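Local atomic coordinates of nidogen-1 (Mus musculus, PDB entry 1GL4), a protein that belongs to basement membranes, where it is tightly associated with laminin, also binds collagen IV and perlecan, and probably has a role in interactions between cells and the extracellular matrix. Residues Gly47-Val52 with Tyr79-His84; Gly85-Ala90 with Tyr269-Ser274. All coordinates share one frame; numbering follows the deposited sequence.

Interaction 1 of 2, residues Gly47-Val52 with Tyr79-His84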
loop_
_atom_site.group_PDB
_atom_site.type_symbol
_atom_site.label_atom_id
_atom_site.label_comp_id
_atom_site.label_asym_id
_atom_site.label_seq_id
_atom_site.Cartn_x
_atom_site.Cartn_y
_atom_site.Cartn_z
ATOM N N GLY A 47 -1.972 -1.830 16.110
ATOM C CA GLY A 47 -2.496 -0.474 15.999
ATOM C C GLY A 47 -1.488 0.642 15.752
ATOM O O GLY A 47 -1.827 1.830 15.816
ATOM N N SER A 48 -0.251 0.276 15.444
ATOM C CA SER A 48 0.795 1.267 15.225
ATOM C C SER A 48 1.019 1.667 13.771
ATOM O O SER A 48 0.783 0.877 12.850
ATOM C CB SER A 48 2.122 0.741 15.777
ATOM O OG SER A 48 2.602 -0.337 14.982
ATOM N N PRO A 49 1.467 2.914 13.546
ATOM C CA PRO A 49 1.739 3.397 12.187
ATOM C C PRO A 49 3.059 2.743 11.760
ATOM O O PRO A 49 3.945 2.533 12.598
ATOM C CB PRO A 49 1.919 4.910 12.373
ATOM C CG PRO A 49 1.137 5.218 13.611
ATOM C CD PRO A 49 1.462 4.032 14.506
ATOM N N GLN A 50 3.190 2.413 10.478
ATOM C CA GLN A 50 4.421 1.809 9.966
ATOM C C GLN A 50 4.768 2.439 8.624
ATOM O O GLN A 50 3.880 2.851 7.876
ATOM C CB GLN A 50 4.266 0.295 9.785
ATOM C CG GLN A 50 4.085 -0.514 11.076
ATOM C CD GLN A 50 5.295 -0.450 12.002
ATOM O OE1 GLN A 50 6.443 -0.521 11.555
ATOM N NE2 GLN A 50 5.039 -0.336 13.304
ATOM N N ARG A 51 6.062 2.516 8.328
ATOM C CA ARG A 51 6.520 3.094 7.072
ATOM C C ARG A 51 7.383 2.108 6.293
ATOM O O ARG A 51 8.120 1.320 6.883
ATOM C CB ARG A 51 7.310 4.376 7.348
ATOM C CG ARG A 51 6.468 5.484 7.959
ATOM C CD ARG A 51 7.281 6.744 8.233
ATOM N NE ARG A 51 8.280 6.543 9.278
ATOM C CZ ARG A 51 9.055 7.506 9.768
ATOM N NH1 ARG A 51 8.950 8.748 9.311
ATOM N NH2 ARG A 51 9.937 7.224 10.716
ATOM N N VAL A 52 7.267 2.149 4.966
ATOM C CA VAL A 52 8.035 1.279 4.080
ATOM C C VAL A 52 8.824 2.176 3.121
ATOM O O VAL A 52 8.257 3.082 2.511
ATOM C CB VAL A 52 7.110 0.358 3.249
ATOM C CG1 VAL A 52 7.915 -0.791 2.659
ATOM C CG2 VAL A 52 5.976 -0.175 4.116
ATOM N N TYR A 79 2.929 4.448 3.663
ATOM C CA TYR A 79 2.455 4.620 5.041
ATOM C C TYR A 79 1.181 3.789 5.297
ATOM O O TYR A 79 0.280 3.727 4.445
ATOM C CB TYR A 79 2.155 6.114 5.285
ATOM C CG TYR A 79 1.890 6.529 6.727
ATOM C CD1 TYR A 79 2.925 6.997 7.538
ATOM C CD2 TYR A 79 0.606 6.467 7.272
ATOM C CE1 TYR A 79 2.690 7.396 8.858
ATOM C CE2 TYR A 79 0.356 6.864 8.598
ATOM C CZ TYR A 79 1.405 7.327 9.380
ATOM O OH TYR A 79 1.184 7.731 10.678
ATOM N N VAL A 80 1.120 3.149 6.467
ATOM C CA VAL A 80 -0.036 2.348 6.870
ATOM C C VAL A 80 -0.145 2.309 8.390
ATOM O O VAL A 80 0.852 2.486 9.095
ATOM C CB VAL A 80 0.076 0.877 6.396
ATOM C CG1 VAL A 80 0.083 0.800 4.893
ATOM C CG2 VAL A 80 1.341 0.256 6.955
ATOM N N VAL A 81 -1.355 2.084 8.894
ATOM C CA VAL A 81 -1.574 1.965 10.327
ATOM C C VAL A 81 -2.124 0.558 10.566
ATOM O O VAL A 81 -3.164 0.188 10.010
ATOM C CB VAL A 81 -2.599 2.996 10.854
ATOM C CG1 VAL A 81 -2.822 2.775 12.354
ATOM C CG2 VAL A 81 -2.089 4.418 10.612
ATOM N N MET A 82 -1.434 -0.225 11.392
ATOM C CA MET A 82 -1.876 -1.588 11.661
ATOM C C MET A 82 -3.353 -1.644 12.039
ATOM O O MET A 82 -3.833 -0.856 12.861
ATOM C CB MET A 82 -1.040 -2.227 12.781
ATOM C CG MET A 82 0.466 -2.260 12.525
ATOM S SD MET A 82 0.977 -3.100 10.999
ATOM C CE MET A 82 0.068 -4.694 11.141
ATOM N N ASN A 83 -4.063 -2.578 11.415
ATOM C CA ASN A 83 -5.485 -2.810 11.652
ATOM C C ASN A 83 -6.444 -1.807 11.000
ATOM O O ASN A 83 -7.659 -1.914 11.178
ATOM C CB ASN A 83 -5.768 -2.896 13.160
ATOM C CG ASN A 83 -6.901 -3.858 13.488
ATOM O OD1 ASN A 83 -7.377 -3.908 14.622
ATOM N ND2 ASN A 83 -7.332 -4.635 12.497
ATOM N N HIS A 84 -5.919 -0.834 10.259
ATOM C CA HIS A 84 -6.794 0.123 9.577
ATOM C C HIS A 84 -7.101 -0.378 8.163
ATOM O O HIS A 84 -8.177 -0.122 7.623
ATOM C CB HIS A 84 -6.156 1.517 9.501
ATOM C CG HIS A 84 -6.238 2.294 10.782
ATOM N ND1 HIS A 84 -6.210 3.672 10.819
ATOM C CD2 HIS A 84 -6.309 1.884 12.073
ATOM C CE1 HIS A 84 -6.259 4.078 12.076
ATOM N NE2 HIS A 84 -6.317 3.013 12.856
#
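The open end of the beta hairpin formed by strands 49-62 and 69-81 is joined here: P49, Q50 and R51 lie opposite V81, V80 and Y79 in antiparallel register, with short axes at 155°. Q50 and V80 are the hydrogen-bonded pair. Q50 N reaches V80 O at 2.7 Å and V80 N reaches Q50 O at 3.1 Å, each donor lying nearly in line with the carbonyl bond. Beyond the last paired residues the regularity breaks. M82 N still bonds to S48 O at 2.9 Å, but it stands above that carbonyl plane, 38° out of it. A further link follows, a CA-H...O contact of 3.4 Å from G47 CA to M82 O.

This hairpin is part of the nidogen G2 beta-barrel, which has the fold of green fluorescent protein, and its two surfaces differ. P49, R51, Y79 and V81 share one. Y79 lies alongside the proline, pointing the same way, a course set by chi1 of -169° with CG trans to the backbone nitrogen, and its OH is 3.4 Å from P49 CB. R51 touches the other end of the phenol through CG, 3.9 Å from Y79 CD1, and its chain then bends at chi3 and carries the guanidinium away from the ring. Y79 is a perlecan-binding residue, and P49, R51 and Y79 all pack on the other protein chain of the assembly.

On the reverse surface, V80 turns CG2 against Q50 O and CB. The bent chain of M82 brings SD to 4.0 Å from Q50 CG, and F116 touches both V80 and M82. The Q50 amide folds back along its own strand: NE2 donates to S48 OG at 3.0 Å, with that oxygen in the amide plane. S48 OG is also bonded to A45 O, so two partners fix this hydroxyl.

Interaction 2 of 2, residues Gly85-Ala90 with Tyr269-Ser274; sequences GRSYTA and YALSNS
R86, S87, Y88 and T89 pair with S272, L271, A270 and Y269 as neighbouring antiparallel strands, their short axes at 162°. Backbone bonds form the largest group. S87 and L271 exchange both of theirs, S87 N to L271 O measuring 2.9 Å. T89 and Y269 do the same, with T89 N to Y269 O at 2.8 Å. At the loop end, G85 O takes N273 N at 2.6 Å, and the amide of the same asparagine adds a weak second bond, ND2 to G85 O at 3.5 Å. The CA-H groups of R86, A270 and S272 point at carbonyl oxygens already in use, L271 O, S87 O and G85 O respectively.

The pairing closes strand 86-92 onto strand 266-276 in the nidogen G2 beta-barrel, joining parts of the chain 179 residues apart. S87, T89, Y269 and L271 share one surface of the wall. Y269 OH bonds to L102 O and its side chain packs on L105, consistent with a surface turned into the barrel.

Side-chain polar contacts occur on both surfaces. R86 leaves its backbone with CG anti to N and runs extended as far as NE, which carries the guanidinium across to the neighbouring strand. There NH1 donates to S272 OG at 3.0 Å, a bent bond to an oxygen at the guanidinium edge but tilted 23° from its plane; S255 O is a second acceptor for NH1. NH2 bonds to the backbone of the other protein chain. On the S87 surface one water joins two hydroxyls of the same strand, at 3.0 Å from S87 OG and 2.7 Å from T89 OG1; the threonine oxygen is also bonded to S78 OG.

Van der Waals contact is slight. A270 CB lies over one face of the guanidinium, 3.7 Å from R86 NH2, and makes an apolar, oblique approach to the Y88 ring.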
loop_
_atom_site.group_PDB
_atom_site.type_symbol
_atom_site.label_atom_id
_atom_site.label_comp_id
_atom_site.label_asym_id
_atom_site.label_seq_id
_atom_site.Cartn_x
_atom_site.Cartn_y
_atom_site.Cartn_z
ATOM N N GLY A 85 -6.135 -1.071 7.568
ATOM C CA GLY A 85 -6.315 -1.628 6.238
ATOM C C GLY A 85 -6.077 -0.737 5.027
ATOM O O GLY A 85 -6.280 -1.182 3.894
ATOM N N ARG A 86 -5.644 0.504 5.228
ATOM C CA ARG A 86 -5.413 1.380 4.082
ATOM C C ARG A 86 -3.931 1.687 3.850
ATOM O O ARG A 86 -3.234 2.154 4.750
ATOM C CB ARG A 86 -6.205 2.677 4.252
ATOM C CG ARG A 86 -6.311 3.521 2.977
ATOM C CD ARG A 86 -7.459 4.524 3.076
ATOM N NE ARG A 86 -7.546 5.403 1.909
ATOM C CZ ARG A 86 -7.865 5.009 0.679
ATOM N NH1 ARG A 86 -8.141 3.735 0.422
ATOM N NH2 ARG A 86 -7.905 5.902 -0.304
ATOM N N SER A 87 -3.448 1.414 2.641
ATOM C CA SER A 87 -2.051 1.680 2.322
ATOM C C SER A 87 -1.944 2.854 1.358
ATOM O O SER A 87 -2.659 2.913 0.353
ATOM C CB SER A 87 -1.385 0.441 1.713
ATOM O OG SER A 87 -1.987 0.081 0.484
ATOM N N TYR A 88 -1.054 3.788 1.683
ATOM C CA TYR A 88 -0.823 4.982 0.870
ATOM C C TYR A 88 0.608 4.932 0.343
ATOM O O TYR A 88 1.559 4.894 1.125
ATOM C CB TYR A 88 -0.995 6.248 1.713
ATOM C CG TYR A 88 -2.323 6.384 2.428
ATOM C CD1 TYR A 88 -2.609 5.627 3.564
ATOM C CD2 TYR A 88 -3.277 7.311 1.996
ATOM C CE1 TYR A 88 -3.809 5.793 4.263
ATOM C CE2 TYR A 88 -4.480 7.487 2.685
ATOM C CZ TYR A 88 -4.737 6.724 3.821
ATOM O OH TYR A 88 -5.917 6.895 4.514
ATOM N N THR A 89 0.774 4.943 -0.975
ATOM C CA THR A 89 2.113 4.872 -1.555
ATOM C C THR A 89 2.450 6.053 -2.467
ATOM O O THR A 89 1.616 6.501 -3.258
ATOM C CB THR A 89 2.293 3.554 -2.363
ATOM O OG1 THR A 89 2.087 2.428 -1.500
ATOM C CG2 THR A 89 3.696 3.473 -2.960
ATOM N N ALA A 90 3.677 6.556 -2.336
ATOM C CA ALA A 90 4.160 7.670 -3.153
ATOM C C ALA A 90 5.467 7.265 -3.825
ATOM O O ALA A 90 6.362 6.710 -3.184
ATOM C CB ALA A 90 4.387 8.903 -2.292
ATOM N N TYR A 269 -0.600 5.969 -5.193
ATOM C CA TYR A 269 -1.530 4.837 -5.185
ATOM C C TYR A 269 -2.100 4.675 -3.772
ATOM O O TYR A 269 -1.352 4.728 -2.794
ATOM C CB TYR A 269 -0.809 3.529 -5.543
ATOM C CG TYR A 269 -0.166 3.459 -6.910
ATOM C CD1 TYR A 269 1.142 2.996 -7.051
ATOM C CD2 TYR A 269 -0.884 3.766 -8.070
ATOM C CE1 TYR A 269 1.724 2.827 -8.306
ATOM C CE2 TYR A 269 -0.308 3.597 -9.339
ATOM C CZ TYR A 269 0.992 3.125 -9.444
ATOM O OH TYR A 269 1.568 2.919 -10.677
ATOM N N ALA A 270 -3.412 4.476 -3.656
ATOM C CA ALA A 270 -4.024 4.275 -2.346
ATOM C C ALA A 270 -5.147 3.248 -2.441
ATOM O O ALA A 270 -5.923 3.259 -3.396
ATOM C CB ALA A 270 -4.569 5.597 -1.802
ATOM N N LEU A 271 -5.211 2.344 -1.468
ATOM C CA LEU A 271 -6.258 1.331 -1.438
ATOM C C LEU A 271 -6.521 0.722 -0.056
ATOM O O LEU A 271 -5.645 0.707 0.820
ATOM C CB LEU A 271 -5.977 0.218 -2.464
ATOM C CG LEU A 271 -4.594 -0.349 -2.793
ATOM C CD1 LEU A 271 -4.758 -1.482 -3.816
ATOM C CD2 LEU A 271 -3.697 0.721 -3.374
ATOM N N SER A 272 -7.744 0.233 0.128
ATOM C CA SER A 272 -8.168 -0.379 1.386
ATOM C C SER A 272 -8.241 -1.897 1.237
ATOM O O SER A 272 -8.732 -2.400 0.225
ATOM C CB SER A 272 -9.517 0.200 1.802
ATOM O OG SER A 272 -9.381 1.588 2.068
ATOM N N ASN A 273 -7.777 -2.616 2.257
ATOM C CA ASN A 273 -7.710 -4.077 2.201
ATOM C C ASN A 273 -8.180 -4.849 3.436
ATOM O O ASN A 273 -7.930 -4.435 4.571
ATOM C CB ASN A 273 -6.258 -4.490 1.931
ATOM C CG ASN A 273 -5.675 -3.812 0.717
ATOM O OD1 ASN A 273 -5.586 -4.409 -0.351
ATOM N ND2 ASN A 273 -5.284 -2.544 0.870
ATOM N N SER A 274 -8.837 -5.983 3.183
ATOM C CA SER A 274 -9.312 -6.909 4.218
ATOM C C SER A 274 -8.963 -8.320 3.746
ATOM O O SER A 274 -9.103 -8.627 2.561
ATOM C CB SER A 274 -10.829 -6.811 4.407
ATOM O OG SER A 274 -11.176 -5.669 5.173
HETATM O O HOH W 1 -0.492 1.594 -1.643
#

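In the fold
Interactions 1 and 2 join neighbouring strands of one barrel wall: strand 69-81, which carries interaction 1, pairs with strand 86-92 of interaction 2, and the two contacts touch through a probable hydrogen bond from Y79 N to Y88 O. Their centres lie about 10 Å apart. Interaction 2 is the more buried, with a longer run of paired residues and a surface that probably faces the barrel interior, holding hydroxyls and a water. Interaction 1, at the mouth of a hairpin, is partly buried, and its pairing gives way to loop. Local and distant pairings thus sit side by side, and R51, Y79, R86 and A270 from the two contacts all meet the other protein chain.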